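Local structure of endo-1,3-beta-glucanase (3DGT) at residues Arg101-Leu106 against Val268-Val273. The protein probably hydrolyses internal 1,3-beta-glucosidic bonds of glucans, this chain being the catalytic domain of a longer secreted family 16 glycoside hydrolase. Numbering follows the deposited sequence.
Sequences RVEARL and VDYVQV. With MG (magnesium ion), chain B.
Tyr270 lays its ring across strand 101-106, with CE2 3.3 Å from CB of Arg105 and the Arg105 backbone N over the ring centre. Its CG sits between the backbone N and the carbonyl carbon (chi1 66°), which folds the ring over the neighbouring strand. Tyr270 OH donates to Glu103 OE2 at 2.6 Å, meeting the carboxylate oxygen on its anti side, while Glu103 OE1 is hydrogen-bonded to Thr194 on the next strand. A phenylalanine here would probably keep the ring packing but leave Glu103 OE2 without this hydroxyl donor. The strands run antiparallel inside the beta-sandwich of the concanavalin-like family 16 fold; Glu103 and Gln272 form a hydrogen-bonded pair, Gln272 N reaching Glu103 O at 2.8 Å. Between Arg105 and Leu106 the register slips by one residue, a beta bulge that turns Asp269 toward the partner strand. Arg105, extended from CG to NE, brings NH1 to Asp269 OD2 (3.0 Å) in a salt bridge, the carboxylate plane turned 68° from the guanidinium. Ser1 N also binds OD2, whereas OD1 and the backbone O hold the magnesium ion with Asp16 and Gly66. The apolar face is buried: beta-branched Val102, Val271 and Val273 suit the strands, and small Ala104 sets CB 4.1 Å from Val271 CG2, against Phe123 of strand 119-127. Beyond the close-packed Tyr270 ring, partly exposed Arg101, Glu103 and Arg105 form the looser side.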
ATOM      1  N   ARG A 101      -2.105  10.470 -10.352  1.00 12.11           N
ATOM      2  CA  ARG A 101      -2.390   9.032 -10.256  1.00 11.71           C
ATOM      3  C   ARG A 101      -1.203   8.317  -9.653  1.00 11.52           C
ATOM      4  O   ARG A 101      -0.072   8.496 -10.104  1.00 11.92           O
ATOM      5  CB  ARG A 101      -2.736   8.417 -11.623  1.00 11.72           C
ATOM      6  CG  ARG A 101      -4.156   8.707 -12.067  1.00 12.22           C
ATOM      7  CD  ARG A 101      -4.416   8.217 -13.469  1.00 13.31           C
ATOM      8  NE  ARG A 101      -5.782   8.535 -13.892  1.00 14.24           N
ATOM      9  CZ  ARG A 101      -6.317   8.174 -15.057  1.00 15.35           C
ATOM     10  NH1 ARG A 101      -5.611   7.479 -15.949  1.00 17.37           N
ATOM     11  NH2 ARG A 101      -7.566   8.529 -15.337  1.00 16.69           N
ATOM     12  N   VAL A 102      -1.471   7.504  -8.634  1.00 10.69           N
ATOM     13  CA  VAL A 102      -0.448   6.667  -8.011  1.00 10.90           C
ATOM     14  C   VAL A 102      -0.869   5.228  -8.256  1.00 10.85           C
ATOM     15  O   VAL A 102      -1.987   4.851  -7.924  1.00 11.56           O
ATOM     16  CB  VAL A 102      -0.310   6.978  -6.496  1.00 10.85           C
ATOM     17  CG1 VAL A 102       0.759   6.088  -5.852  1.00 11.07           C
ATOM     18  CG2 VAL A 102       0.023   8.464  -6.301  1.00 11.14           C
ATOM     19  N   GLU A 103       0.027   4.446  -8.856  1.00 11.26           N
ATOM     20  CA  GLU A 103      -0.350   3.139  -9.393  1.00 11.56           C
ATOM     21  C   GLU A 103       0.730   2.108  -9.178  1.00 11.12           C
ATOM     22  O   GLU A 103       1.912   2.403  -9.298  1.00 11.10           O
ATOM     23  CB  GLU A 103      -0.607   3.279 -10.890  1.00 11.78           C
ATOM     24  CG  GLU A 103      -1.036   2.018 -11.601  1.00 13.38           C
ATOM     25  CD  GLU A 103      -1.538   2.316 -12.998  1.00 12.57           C
ATOM     26  OE1 GLU A 103      -2.664   2.850 -13.111  1.00 13.45           O
ATOM     27  OE2 GLU A 103      -0.803   2.044 -13.979  1.00 13.66           O
ATOM     28  N   ALA A 104       0.307   0.889  -8.871  1.00 10.94           N
ATOM     29  CA  ALA A 104       1.220  -0.248  -8.871  1.00 11.12           C
ATOM     30  C   ALA A 104       0.585  -1.404  -9.604  1.00 11.10           C
ATOM     31  O   ALA A 104      -0.623  -1.614  -9.517  1.00 12.19           O
ATOM     32  CB  ALA A 104       1.595  -0.669  -7.461  1.00 12.23           C
ATOM     33  N   ARG A 105       1.397  -2.149 -10.336  1.00 10.83           N
ATOM     34  CA  ARG A 105       0.942  -3.377 -10.960  1.00 10.91           C
ATOM     35  C   ARG A 105       1.609  -4.495 -10.192  1.00 10.78           C
ATOM     36  O   ARG A 105       2.841  -4.530 -10.074  1.00 10.68           O
ATOM     37  CB  ARG A 105       1.304  -3.407 -12.441  1.00 10.41           C
ATOM     38  CG  ARG A 105       0.914  -4.690 -13.160  1.00 11.52           C
ATOM     39  CD  ARG A 105       1.107  -4.544 -14.660  1.00 11.07           C
ATOM     40  NE  ARG A 105       0.622  -5.714 -15.396  1.00 11.16           N
ATOM     41  CZ  ARG A 105       1.398  -6.645 -15.947  1.00 10.20           C
ATOM     42  NH1 ARG A 105       2.725  -6.568 -15.873  1.00 11.54           N
ATOM     43  NH2 ARG A 105       0.832  -7.664 -16.583  1.00 12.35           N
ATOM     44  N   LEU A 106       0.791  -5.384  -9.626  1.00 10.65           N
ATOM     45  CA  LEU A 106       1.306  -6.395  -8.709  1.00 11.21           C
ATOM     46  C   LEU A 106       0.444  -7.649  -8.681  1.00 11.27           C
ATOM     47  O   LEU A 106      -0.759  -7.613  -9.003  1.00 11.10           O
ATOM     48  CB  LEU A 106       1.466  -5.811  -7.289  1.00 11.91           C
ATOM     49  CG  LEU A 106       0.201  -5.334  -6.558  1.00 12.03           C
ATOM     50  CD1 LEU A 106      -0.461  -6.479  -5.786  1.00 13.01           C
ATOM     51  CD2 LEU A 106       0.513  -4.167  -5.625  1.00 12.20           C
ATOM     52  N   VAL A 268       5.767  -7.219  -7.542  1.00 11.06           N
ATOM     53  CA  VAL A 268       5.411  -5.864  -7.972  1.00 11.23           C
ATOM     54  C   VAL A 268       6.184  -5.474  -9.224  1.00 11.11           C
ATOM     55  O   VAL A 268       7.398  -5.299  -9.179  1.00 10.81           O
ATOM     56  CB  VAL A 268       5.687  -4.826  -6.851  1.00 10.89           C
ATOM     57  CG1 VAL A 268       5.148  -3.442  -7.245  1.00 11.71           C
ATOM     58  CG2 VAL A 268       5.085  -5.303  -5.513  1.00 11.57           C
ATOM     59  N   ASP A 269       5.482  -5.325 -10.346  1.00 11.03           N
ATOM     60  CA  ASP A 269       6.117  -4.909 -11.596  1.00 10.73           C
ATOM     61  C   ASP A 269       6.609  -3.466 -11.545  1.00 10.62           C
ATOM     62  O   ASP A 269       7.731  -3.164 -11.963  1.00 10.31           O
ATOM     63  CB  ASP A 269       5.141  -5.112 -12.756  1.00 11.14           C
ATOM     64  CG  ASP A 269       5.745  -4.820 -14.120  1.00 11.11           C
ATOM     65  OD1 ASP A 269       6.981  -4.655 -14.257  1.00 11.73           O
ATOM     66  OD2 ASP A 269       4.948  -4.768 -15.082  1.00 11.24           O
ATOM     67  N   TYR A 270       5.788  -2.575 -11.016  1.00 10.62           N
ATOM     68  CA  TYR A 270       6.180  -1.177 -10.929  1.00 10.57           C
ATOM     69  C   TYR A 270       5.333  -0.416  -9.928  1.00 11.12           C
ATOM     70  O   TYR A 270       4.246  -0.858  -9.555  1.00 10.83           O
ATOM     71  CB  TYR A 270       6.092  -0.492 -12.312  1.00 11.31           C
ATOM     72  CG  TYR A 270       4.695  -0.360 -12.872  1.00 11.22           C
ATOM     73  CD1 TYR A 270       3.867   0.706 -12.496  1.00 10.25           C
ATOM     74  CD2 TYR A 270       4.199  -1.293 -13.783  1.00 10.77           C
ATOM     75  CE1 TYR A 270       2.581   0.837 -13.023  1.00 10.17           C
ATOM     76  CE2 TYR A 270       2.911  -1.161 -14.314  1.00 10.44           C
ATOM     77  CZ  TYR A 270       2.114  -0.105 -13.918  1.00 11.07           C
ATOM     78  OH  TYR A 270       0.841   0.026 -14.437  1.00 11.88           O
ATOM     79  N   VAL A 271       5.867   0.727  -9.512  1.00 11.11           N
ATOM     80  CA  VAL A 271       5.112   1.791  -8.865  1.00 11.31           C
ATOM     81  C   VAL A 271       5.320   3.034  -9.717  1.00 11.47           C
ATOM     82  O   VAL A 271       6.451   3.345 -10.090  1.00 11.37           O
ATOM     83  CB  VAL A 271       5.575   2.044  -7.414  1.00 12.04           C
ATOM     84  CG1 VAL A 271       4.922   3.315  -6.844  1.00 12.51           C
ATOM     85  CG2 VAL A 271       5.256   0.838  -6.529  1.00 12.08           C
ATOM     86  N   GLN A 272       4.226   3.722 -10.037  1.00 11.54           N
ATOM     87  CA  GLN A 272       4.279   4.893 -10.911  1.00 11.66           C
ATOM     88  C   GLN A 272       3.385   6.002 -10.400  1.00 11.88           C
ATOM     89  O   GLN A 272       2.241   5.752 -10.004  1.00 12.34           O
ATOM     90  CB  GLN A 272       3.852   4.513 -12.330  1.00 12.11           C
ATOM     91  CG  GLN A 272       3.789   5.673 -13.319  1.00 13.28           C
ATOM     92  CD  GLN A 272       3.316   5.219 -14.669  1.00 14.05           C
ATOM     93  OE1 GLN A 272       2.119   5.231 -14.962  1.00 17.98           O
ATOM     94  NE2 GLN A 272       4.239   4.780 -15.484  1.00 13.90           N
ATOM     95  N   VAL A 273       3.912   7.226 -10.434  1.00 11.75           N
ATOM     96  CA  VAL A 273       3.142   8.424 -10.146  1.00 11.86           C
ATOM     97  C   VAL A 273       3.111   9.271 -11.415  1.00 11.92           C
ATOM     98  O   VAL A 273       4.162   9.540 -12.012  1.00 12.33           O
ATOM     99  CB  VAL A 273       3.754   9.241  -8.989  1.00 12.22           C
ATOM    100  CG1 VAL A 273       2.884  10.441  -8.667  1.00 12.64           C
ATOM    101  CG2 VAL A 273       3.928   8.373  -7.742  1.00 11.87           C
TER
HETATM  102 MG    MG B 800       8.750  -3.793 -13.678  1.00 11.16          MG
HETATM  103  O   HOH W   1       0.419   6.556 -12.611  1.00 13.52           O
HETATM  104  O   HOH W   2       9.754  -4.199 -15.435  1.00 11.36           O